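PDB 5W2F: eukaryotic translation initiation factor 2D from Homo sapiens, which delivers tRNA to the P-site of the eukaryotic ribosome without needing GTP, and is represented here by its C-terminal portion with the SUI1 domain. Local coordinates for residues Y94-P99 with Y186-K191; G108-I113 with R190-G195. One frame throughout, in Å; residues are numbered along the deposited sequence. Where two conformers were deposited one is given.

Contact 1: Y94-P99 with Y186-K191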
ATOM      1  N   TYR A  94       3.007   1.383  -2.365  1.00 17.81           N
ATOM      2  CA  TYR A  94       2.108   1.682  -3.473  1.00 18.58           C
ATOM      3  C   TYR A  94       2.308   3.105  -3.922  1.00 17.75           C
ATOM      4  O   TYR A  94       2.960   3.887  -3.239  1.00 19.70           O
ATOM      5  CB  TYR A  94       0.639   1.426  -3.118  1.00 18.69           C
ATOM      6  CG  TYR A  94       0.138   2.204  -1.913  1.00 18.67           C
ATOM      7  CD1 TYR A  94       0.335   1.734  -0.614  1.00 18.77           C
ATOM      8  CD2 TYR A  94      -0.536   3.401  -2.077  1.00 16.79           C
ATOM      9  CE1 TYR A  94      -0.120   2.453   0.487  1.00 17.05           C
ATOM     10  CE2 TYR A  94      -1.011   4.115  -0.980  1.00 17.47           C
ATOM     11  CZ  TYR A  94      -0.805   3.648   0.296  1.00 16.38           C
ATOM     12  OH  TYR A  94      -1.256   4.340   1.400  1.00 18.72           O
ATOM     13  N   GLN A  95       1.758   3.423  -5.086  1.00 18.07           N
ATOM     14  CA  GLN A  95       1.881   4.740  -5.675  1.00 18.68           C
ATOM     15  C   GLN A  95       0.502   5.275  -6.006  1.00 19.85           C
ATOM     16  O   GLN A  95      -0.280   4.607  -6.699  1.00 21.51           O
ATOM     17  CB  GLN A  95       2.726   4.686  -6.938  1.00 20.16           C
ATOM     18  CG  GLN A  95       2.895   6.031  -7.622  1.00 20.97           C
ATOM     19  CD  GLN A  95       3.637   5.885  -8.921  1.00 24.78           C
ATOM     20  OE1 GLN A  95       4.859   5.875  -8.946  1.00 33.34           O
ATOM     21  NE2 GLN A  95       2.894   5.736 -10.000  1.00 29.58           N
ATOM     22  N   VAL A  96       0.234   6.492  -5.543  1.00 18.25           N
ATOM     23  CA  VAL A  96      -1.046   7.170  -5.791  1.00 18.55           C
ATOM     24  C   VAL A  96      -0.791   8.359  -6.706  1.00 19.24           C
ATOM     25  O   VAL A  96       0.126   9.158  -6.444  1.00 20.83           O
ATOM     26  CB  VAL A  96      -1.657   7.700  -4.490  1.00 21.81           C
ATOM     27  CG1 VAL A  96      -3.001   8.352  -4.763  1.00 21.30           C
ATOM     28  CG2 VAL A  96      -1.752   6.612  -3.463  1.00 25.43           C
ATOM     29  N   THR A  97      -1.584   8.483  -7.770  1.00 21.08           N
ATOM     30  CA  THR A  97      -1.467   9.658  -8.646  1.00 22.13           C
ATOM     31  C   THR A  97      -2.755  10.450  -8.589  1.00 21.65           C
ATOM     32  O   THR A  97      -3.772  10.026  -9.113  1.00 24.48           O
ATOM     33  CB  THR A  97      -1.110   9.269 -10.096  1.00 27.00           C
ATOM     34  OG1 THR A  97       0.090   8.491 -10.082  1.00 28.10           O
ATOM     35  CG2 THR A  97      -0.882  10.507 -10.966  1.00 29.26           C
ATOM     36  N   LEU A  98      -2.687  11.596  -7.934  1.00 20.25           N
ATOM     37  CA  LEU A  98      -3.804  12.506  -7.862  1.00 20.75           C
ATOM     38  C   LEU A  98      -3.821  13.331  -9.145  1.00 19.33           C
ATOM     39  O   LEU A  98      -2.765  13.617  -9.718  1.00 21.45           O
ATOM     40  CB  LEU A  98      -3.708  13.392  -6.620  1.00 20.44           C
ATOM     41  CG  LEU A  98      -3.685  12.661  -5.270  1.00 22.15           C
ATOM     42  CD1 LEU A  98      -3.449  13.646  -4.163  1.00 23.20           C
ATOM     43  CD2 LEU A  98      -4.963  11.868  -5.038  1.00 25.12           C
ATOM     44  N   PRO A  99      -5.017  13.734  -9.599  1.00 20.63           N
ATOM     45  CA  PRO A  99      -5.074  14.550 -10.817  1.00 20.52           C
ATOM     46  C   PRO A  99      -4.252  15.822 -10.729  1.00 22.14           C
ATOM     47  O   PRO A  99      -4.304  16.562  -9.736  1.00 25.28           O
ATOM     48  CB  PRO A  99      -6.559  14.897 -10.935  1.00 22.84           C
ATOM     49  CG  PRO A  99      -7.233  13.782 -10.218  1.00 23.75           C
ATOM     50  CD  PRO A  99      -6.352  13.503  -9.049  1.00 22.39           C
ATOM     51  N   TYR A 186     -10.760  13.722  -6.995  1.00 20.39           N
ATOM     52  CA  TYR A 186      -9.448  13.080  -6.867  1.00 21.18           C
ATOM     53  C   TYR A 186      -9.309  11.776  -7.643  1.00 20.32           C
ATOM     54  O   TYR A 186      -8.223  11.216  -7.666  1.00 21.05           O
ATOM     55  CB  TYR A 186      -9.065  12.911  -5.389  1.00 20.79           C
ATOM     56  CG  TYR A 186      -8.881  14.234  -4.696  1.00 22.17           C
ATOM     57  CD1 TYR A 186      -7.924  15.141  -5.153  1.00 25.66           C
ATOM     58  CD2 TYR A 186      -9.631  14.589  -3.584  1.00 25.21           C
ATOM     59  CE1 TYR A 186      -7.751  16.378  -4.534  1.00 28.15           C
ATOM     60  CE2 TYR A 186      -9.448  15.809  -2.959  1.00 27.38           C
ATOM     61  CZ  TYR A 186      -8.526  16.708  -3.445  1.00 27.95           C
ATOM     62  OH  TYR A 186      -8.363  17.927  -2.815  1.00 32.75           O
ATOM     63  N   GLN A 187     -10.391  11.298  -8.272  1.00 20.09           N
ATOM     64  CA  GLN A 187     -10.346  10.116  -9.166  0.54 21.46           C
ATOM     65  C   GLN A 187      -9.774   8.874  -8.487  1.00 20.95           C
ATOM     66  O   GLN A 187      -9.108   8.040  -9.108  1.00 23.22           O
ATOM     67  CB  GLN A 187      -9.574  10.436 -10.458  0.54 23.53           C
ATOM     68  CG  GLN A 187     -10.265  11.465 -11.339  0.54 25.27           C
ATOM     69  CD  GLN A 187     -11.499  10.915 -12.024  0.54 28.11           C
ATOM     70  OE1 GLN A 187     -11.457   9.855 -12.639  0.54 33.77           O
ATOM     71  NE2 GLN A 187     -12.612  11.637 -11.914  0.54 31.62           N
ATOM     72  N   LEU A 188     -10.059   8.736  -7.198  1.00 19.57           N
ATOM     73  CA  LEU A 188      -9.569   7.613  -6.437  1.00 20.03           C
ATOM     74  C   LEU A 188     -10.396   6.350  -6.750  1.00 20.47           C
ATOM     75  O   LEU A 188     -11.578   6.458  -7.092  1.00 21.60           O
ATOM     76  CB  LEU A 188      -9.584   7.920  -4.943  1.00 20.68           C
ATOM     77  CG  LEU A 188      -8.627   9.010  -4.470  1.00 22.01           C
ATOM     78  CD1 LEU A 188      -8.824   9.269  -3.000  1.00 24.69           C
ATOM     79  CD2 LEU A 188      -7.177   8.641  -4.724  1.00 22.20           C
ATOM     80  N   PRO A 189      -9.795   5.156  -6.614  1.00 21.92           N
ATOM     81  CA  PRO A 189     -10.554   3.939  -6.935  1.00 22.54           C
ATOM     82  C   PRO A 189     -11.632   3.642  -5.892  1.00 21.94           C
ATOM     83  O   PRO A 189     -11.345   3.591  -4.691  1.00 21.43           O
ATOM     84  CB  PRO A 189      -9.489   2.836  -6.911  1.00 24.35           C
ATOM     85  CG  PRO A 189      -8.204   3.539  -6.949  1.00 28.71           C
ATOM     86  CD  PRO A 189      -8.409   4.839  -6.253  1.00 24.23           C
ATOM     87  N   ARG A 190     -12.844   3.385  -6.367  1.00 21.65           N
ATOM     88  CA  ARG A 190     -13.948   3.060  -5.498  1.00 20.82           C
ATOM     89  C   ARG A 190     -13.671   1.848  -4.605  1.00 20.01           C
ATOM     90  O   ARG A 190     -14.123   1.816  -3.472  1.00 20.44           O
ATOM     91  CB  ARG A 190     -15.198   2.843  -6.353  1.00 22.63           C
ATOM     92  CG  ARG A 190     -16.424   2.363  -5.616  1.00 22.56           C
ATOM     93  CD  ARG A 190     -16.880   3.278  -4.479  1.00 22.89           C
ATOM     94  NE  ARG A 190     -18.072   2.713  -3.844  1.00 22.73           N
ATOM     95  CZ  ARG A 190     -18.077   1.638  -3.054  1.00 24.30           C
ATOM     96  NH1 ARG A 190     -16.938   1.009  -2.732  1.00 24.08           N
ATOM     97  NH2 ARG A 190     -19.245   1.182  -2.571  1.00 30.72           N
ATOM     98  N   LYS A 191     -12.917   0.865  -5.101  1.00 19.13           N
ATOM     99  CA  LYS A 191     -12.646  -0.337  -4.316  1.00 20.16           C
ATOM    100  C   LYS A 191     -11.830  -0.045  -3.057  1.00 19.65           C
ATOM    101  O   LYS A 191     -11.724  -0.899  -2.180  1.00 22.06           O
ATOM    102  CB  LYS A 191     -11.957  -1.407  -5.168  1.00 21.97           C
ATOM    103  CG  LYS A 191     -10.526  -1.137  -5.543  1.00 23.89           C
ATOM    104  CD  LYS A 191      -9.945  -2.298  -6.341  1.00 28.47           C
ATOM    105  CE  LYS A 191      -8.622  -1.943  -6.976  1.00 34.75           C
ATOM    106  NZ  LYS A 191      -8.152  -3.022  -7.893  1.00 41.78           N
TER
HETATM  107  O   HOH W   1      -6.384   9.385  -8.657  1.00 28.92           O
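Y186 meets P99 and L98 just where helix 175-185 has run out. P99 CD comes to 3.3 Å from Y186 O, while Y186 CB lies 4.2 Å from L98 CD2. A water lies within hydrogen-bonding distance of two carbonyl oxygens, 2.8 Å from Y186 O and 2.7 Å from T97 O. It can donate to either and so links the two backbones, though other acceptors compete for its protons and both bonds need not be made at once. Q187 leaves helical geometry with positive phi (56°), and its CG comes within 4.0 Å of P99 CG. In the conformer given, the chain then bends at chi2 and NE2 bonds to E184 O at the end of the helix. L188 then turns its CD2 methyl onto two apolar partners, L98 CD2 at 3.9 Å and V96 CG1 at 4.2 Å. The V96 methyl is in place because CG1 lies opposite the backbone N (chi1 -178°). These branched side chains meet methyl to methyl and slantwise. L188 also rests on L182 of helix 175-185, and L98 on I104 of strand 104-107. The contact therefore sets the loop after that helix against the end of strand 91-96, whose sheet also includes strand 4-8.

Contact 2: G108-I113 with R190-G195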
ATOM      1  N   GLY A 108       3.752   0.681   3.019  1.00 21.57           N
ATOM      2  CA  GLY A 108       2.740  -0.047   3.749  1.00 23.40           C
ATOM      3  C   GLY A 108       1.729  -0.674   2.827  1.00 23.32           C
ATOM      4  O   GLY A 108       1.717  -0.444   1.622  1.00 23.77           O
ATOM      5  N   ARG A 109       0.888  -1.498   3.412  1.00 25.15           N
ATOM      6  CA  ARG A 109      -0.227  -2.073   2.695  1.00 27.16           C
ATOM      7  C   ARG A 109      -1.253  -0.994   2.433  1.00 24.11           C
ATOM      8  O   ARG A 109      -1.392  -0.034   3.205  1.00 28.62           O
ATOM      9  CB  ARG A 109      -0.829  -3.235   3.481  1.00 31.78           C
ATOM     10  CG  ARG A 109       0.198  -4.337   3.704  1.00 41.30           C
ATOM     11  CD  ARG A 109      -0.421  -5.706   3.895  1.00 51.28           C
ATOM     12  NE  ARG A 109       0.627  -6.715   4.022  1.00 59.48           N
ATOM     13  CZ  ARG A 109       1.364  -7.205   3.018  1.00 59.95           C
ATOM     14  NH1 ARG A 109       1.191  -6.806   1.752  1.00 58.12           N
ATOM     15  NH2 ARG A 109       2.289  -8.115   3.285  1.00 66.30           N
ATOM     16  N   ILE A 110      -1.945  -1.138   1.312  1.00 24.80           N
ATOM     17  CA  ILE A 110      -3.008  -0.224   0.953  1.00 24.61           C
ATOM     18  C   ILE A 110      -4.098  -0.445   2.031  1.00 26.89           C
ATOM     19  O   ILE A 110      -4.423  -1.592   2.374  1.00 32.50           O
ATOM     20  CB  ILE A 110      -3.543  -0.483  -0.485  1.00 29.01           C
ATOM     21  CG1 ILE A 110      -2.407  -0.392  -1.532  1.00 30.94           C
ATOM     22  CG2 ILE A 110      -4.630   0.527  -0.837  1.00 34.35           C
ATOM     23  CD1 ILE A 110      -2.678  -1.074  -2.855  1.00 34.66           C
ATOM     24  N   CYS A 111      -4.554   0.657   2.620  1.00 21.55           N
ATOM     25  CA  CYS A 111      -5.676   0.665   3.553  0.65 20.51           C
ATOM     26  C   CYS A 111      -6.748   1.545   2.925  1.00 19.83           C
ATOM     27  O   CYS A 111      -6.429   2.492   2.222  1.00 21.41           O
ATOM     28  CB  CYS A 111      -5.256   1.266   4.899  0.65 21.65           C
ATOM     29  SG  CYS A 111      -4.499   2.914   4.819  0.65 24.21           S
ATOM     30  N   PRO A 112      -8.017   1.242   3.188  1.00 18.35           N
ATOM     31  CA  PRO A 112      -9.079   2.027   2.605  1.00 17.19           C
ATOM     32  C   PRO A 112      -9.279   3.357   3.301  1.00 17.24           C
ATOM     33  O   PRO A 112      -8.998   3.486   4.505  1.00 17.92           O
ATOM     34  CB  PRO A 112     -10.310   1.159   2.824  1.00 20.07           C
ATOM     35  CG  PRO A 112      -9.999   0.412   4.091  1.00 20.74           C
ATOM     36  CD  PRO A 112      -8.534   0.147   4.027  1.00 20.74           C
ATOM     37  N   ILE A 113      -9.797   4.324   2.547  1.00 16.54           N
ATOM     38  CA  ILE A 113     -10.413   5.499   3.189  1.00 16.91           C
ATOM     39  C   ILE A 113     -11.743   5.029   3.778  1.00 17.77           C
ATOM     40  O   ILE A 113     -12.514   4.346   3.094  1.00 18.33           O
ATOM     41  CB  ILE A 113     -10.648   6.626   2.194  1.00 18.02           C
ATOM     42  CG1 ILE A 113      -9.309   7.172   1.721  1.00 19.25           C
ATOM     43  CG2 ILE A 113     -11.490   7.723   2.827  1.00 19.61           C
ATOM     44  CD1 ILE A 113      -9.385   8.107   0.538  1.00 21.21           C
ATOM     45  N   ARG A 190     -12.844   3.385  -6.367  1.00 21.65           N
ATOM     46  CA  ARG A 190     -13.948   3.060  -5.498  1.00 20.82           C
ATOM     47  C   ARG A 190     -13.671   1.848  -4.605  1.00 20.01           C
ATOM     48  O   ARG A 190     -14.123   1.816  -3.472  1.00 20.44           O
ATOM     49  CB  ARG A 190     -15.198   2.843  -6.353  1.00 22.63           C
ATOM     50  CG  ARG A 190     -16.424   2.363  -5.616  1.00 22.56           C
ATOM     51  CD  ARG A 190     -16.880   3.278  -4.479  1.00 22.89           C
ATOM     52  NE  ARG A 190     -18.072   2.713  -3.844  1.00 22.73           N
ATOM     53  CZ  ARG A 190     -18.077   1.638  -3.054  1.00 24.30           C
ATOM     54  NH1 ARG A 190     -16.938   1.009  -2.732  1.00 24.08           N
ATOM     55  NH2 ARG A 190     -19.245   1.182  -2.571  1.00 30.72           N
ATOM     56  N   LYS A 191     -12.917   0.865  -5.101  1.00 19.13           N
ATOM     57  CA  LYS A 191     -12.646  -0.337  -4.316  1.00 20.16           C
ATOM     58  C   LYS A 191     -11.830  -0.045  -3.057  1.00 19.65           C
ATOM     59  O   LYS A 191     -11.724  -0.899  -2.180  1.00 22.06           O
ATOM     60  CB  LYS A 191     -11.957  -1.407  -5.168  1.00 21.97           C
ATOM     61  CG  LYS A 191     -10.526  -1.137  -5.543  1.00 23.89           C
ATOM     62  CD  LYS A 191      -9.945  -2.298  -6.341  1.00 28.47           C
ATOM     63  CE  LYS A 191      -8.622  -1.943  -6.976  1.00 34.75           C
ATOM     64  NZ  LYS A 191      -8.152  -3.022  -7.893  1.00 41.78           N
ATOM     65  N   HIS A 192     -11.233   1.152  -2.988  1.00 18.43           N
ATOM     66  CA  HIS A 192     -10.425   1.530  -1.839  1.00 19.19           C
ATOM     67  C   HIS A 192     -11.090   2.541  -0.934  1.00 18.31           C
ATOM     68  O   HIS A 192     -10.438   3.118  -0.061  1.00 19.54           O
ATOM     69  CB  HIS A 192      -9.055   2.038  -2.308  1.00 20.66           C
ATOM     70  CG  HIS A 192      -8.201   0.955  -2.875  1.00 21.76           C
ATOM     71  ND1 HIS A 192      -7.962  -0.216  -2.189  1.00 25.81           N
ATOM     72  CD2 HIS A 192      -7.549   0.845  -4.055  1.00 23.45           C
ATOM     73  CE1 HIS A 192      -7.187  -0.997  -2.920  1.00 26.95           C
ATOM     74  NE2 HIS A 192      -6.927  -0.377  -4.060  1.00 26.61           N
ATOM     75  N   ILE A 193     -12.400   2.707  -1.096  1.00 19.11           N
ATOM     76  CA  ILE A 193     -13.192   3.597  -0.235  1.00 19.12           C
ATOM     77  C   ILE A 193     -14.315   2.787   0.388  1.00 19.74           C
ATOM     78  O   ILE A 193     -15.027   2.072  -0.326  1.00 19.82           O
ATOM     79  CB  ILE A 193     -13.750   4.774  -1.028  1.00 20.70           C
ATOM     80  CG1 ILE A 193     -12.602   5.499  -1.752  1.00 23.94           C
ATOM     81  CG2 ILE A 193     -14.551   5.713  -0.122  1.00 20.58           C
ATOM     82  CD1 ILE A 193     -13.058   6.430  -2.811  1.00 26.14           C
ATOM     83  N   GLN A 194     -14.443   2.897   1.705  1.00 16.91           N
ATOM     84  CA  GLN A 194     -15.516   2.233   2.464  1.00 18.53           C
ATOM     85  C   GLN A 194     -16.450   3.258   3.040  1.00 16.29           C
ATOM     86  O   GLN A 194     -16.010   4.264   3.567  1.00 19.69           O
ATOM     87  CB  GLN A 194     -14.924   1.356   3.593  1.00 19.67           C
ATOM     88  CG  GLN A 194     -14.185   0.163   3.003  1.00 20.49           C
ATOM     89  CD  GLN A 194     -13.663  -0.822   4.039  1.00 23.52           C
ATOM     90  OE1 GLN A 194     -13.664  -2.024   3.782  1.00 32.34           O
ATOM     91  NE2 GLN A 194     -13.220  -0.330   5.203  1.00 19.56           N
ATOM     92  N   GLY A 195     -17.728   2.968   2.943  1.00 17.33           N
ATOM     93  CA  GLY A 195     -18.789   3.770   3.554  1.00 16.94           C
ATOM     94  C   GLY A 195     -19.663   4.546   2.583  1.00 16.69           C
ATOM     95  O   GLY A 195     -20.722   5.056   2.993  1.00 17.83           O
TER
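I110 and H192 meet at about a right angle, the isoleucine methyl CG2 standing over one face of the imidazole. CG2 is 3.8 Å from the ring centroid and 21° off the ring normal, a CH-pi contact displaced toward the CE1 and ND1 rim. That methyl reaches the ring because CG2 is trans to the backbone N of I110, while CG1 swings the other way and packs on Y94. K191 CG covers the opposite face of the imidazole, over its centre, so the ring is sandwiched between aliphatic groups from the two segments.

P112 and Q194 form the second pair, their side chains slanting across each other. The glutamine extends beyond CG and lays its amide end beside the proline ring, with NE2 3.5 Å from P112 CG. The polar partner of NE2 is D114 OD1, which probably helps keep the amide beside the proline.

Between these pairs the backbones join. I113 N donates to H192 O at 2.9 Å, in the carbonyl plane but bent (143° at the hydrogen), and P112 CA also approaches that oxygen. Q194 N donates to I113 O at 2.8 Å and is almost straight, at 176°. I113 and I193 are the bridged pair, and both project to the same face of the sheet, where they pack on L182 of helix 175-185. Two bonds reaching from I113 to the residues before and after I193 are the signature of a parallel bridge. Here it adds the short strand 193-194 to the edge of the SUI1 domain's mixed sheet, beside the start of strand 113-121, with the helix covering the isoleucine face.

Overall arrangement
The two contacts have centres about 10 Å apart, and their second segments form one continuous run of chain, from the end of helix 175-185 into strand 193-194, with R190 and K191 common to both. Each is partly buried, with buried aliphatic residues beside exposed ones. Contact 1 faces the sheet containing strand 91-96 and relies on methyl packing and a bridging water. Contact 2 lies where the SUI1-domain sheet begins, and it adds direct backbone bonds and a CH-pi contact. They touch through L188 CD1 and I113 CD1, 3.8 Å apart, and through Y94, whose ring packs against G108 and I110, so the two contacts form one continuous patch of packing between the two sheets.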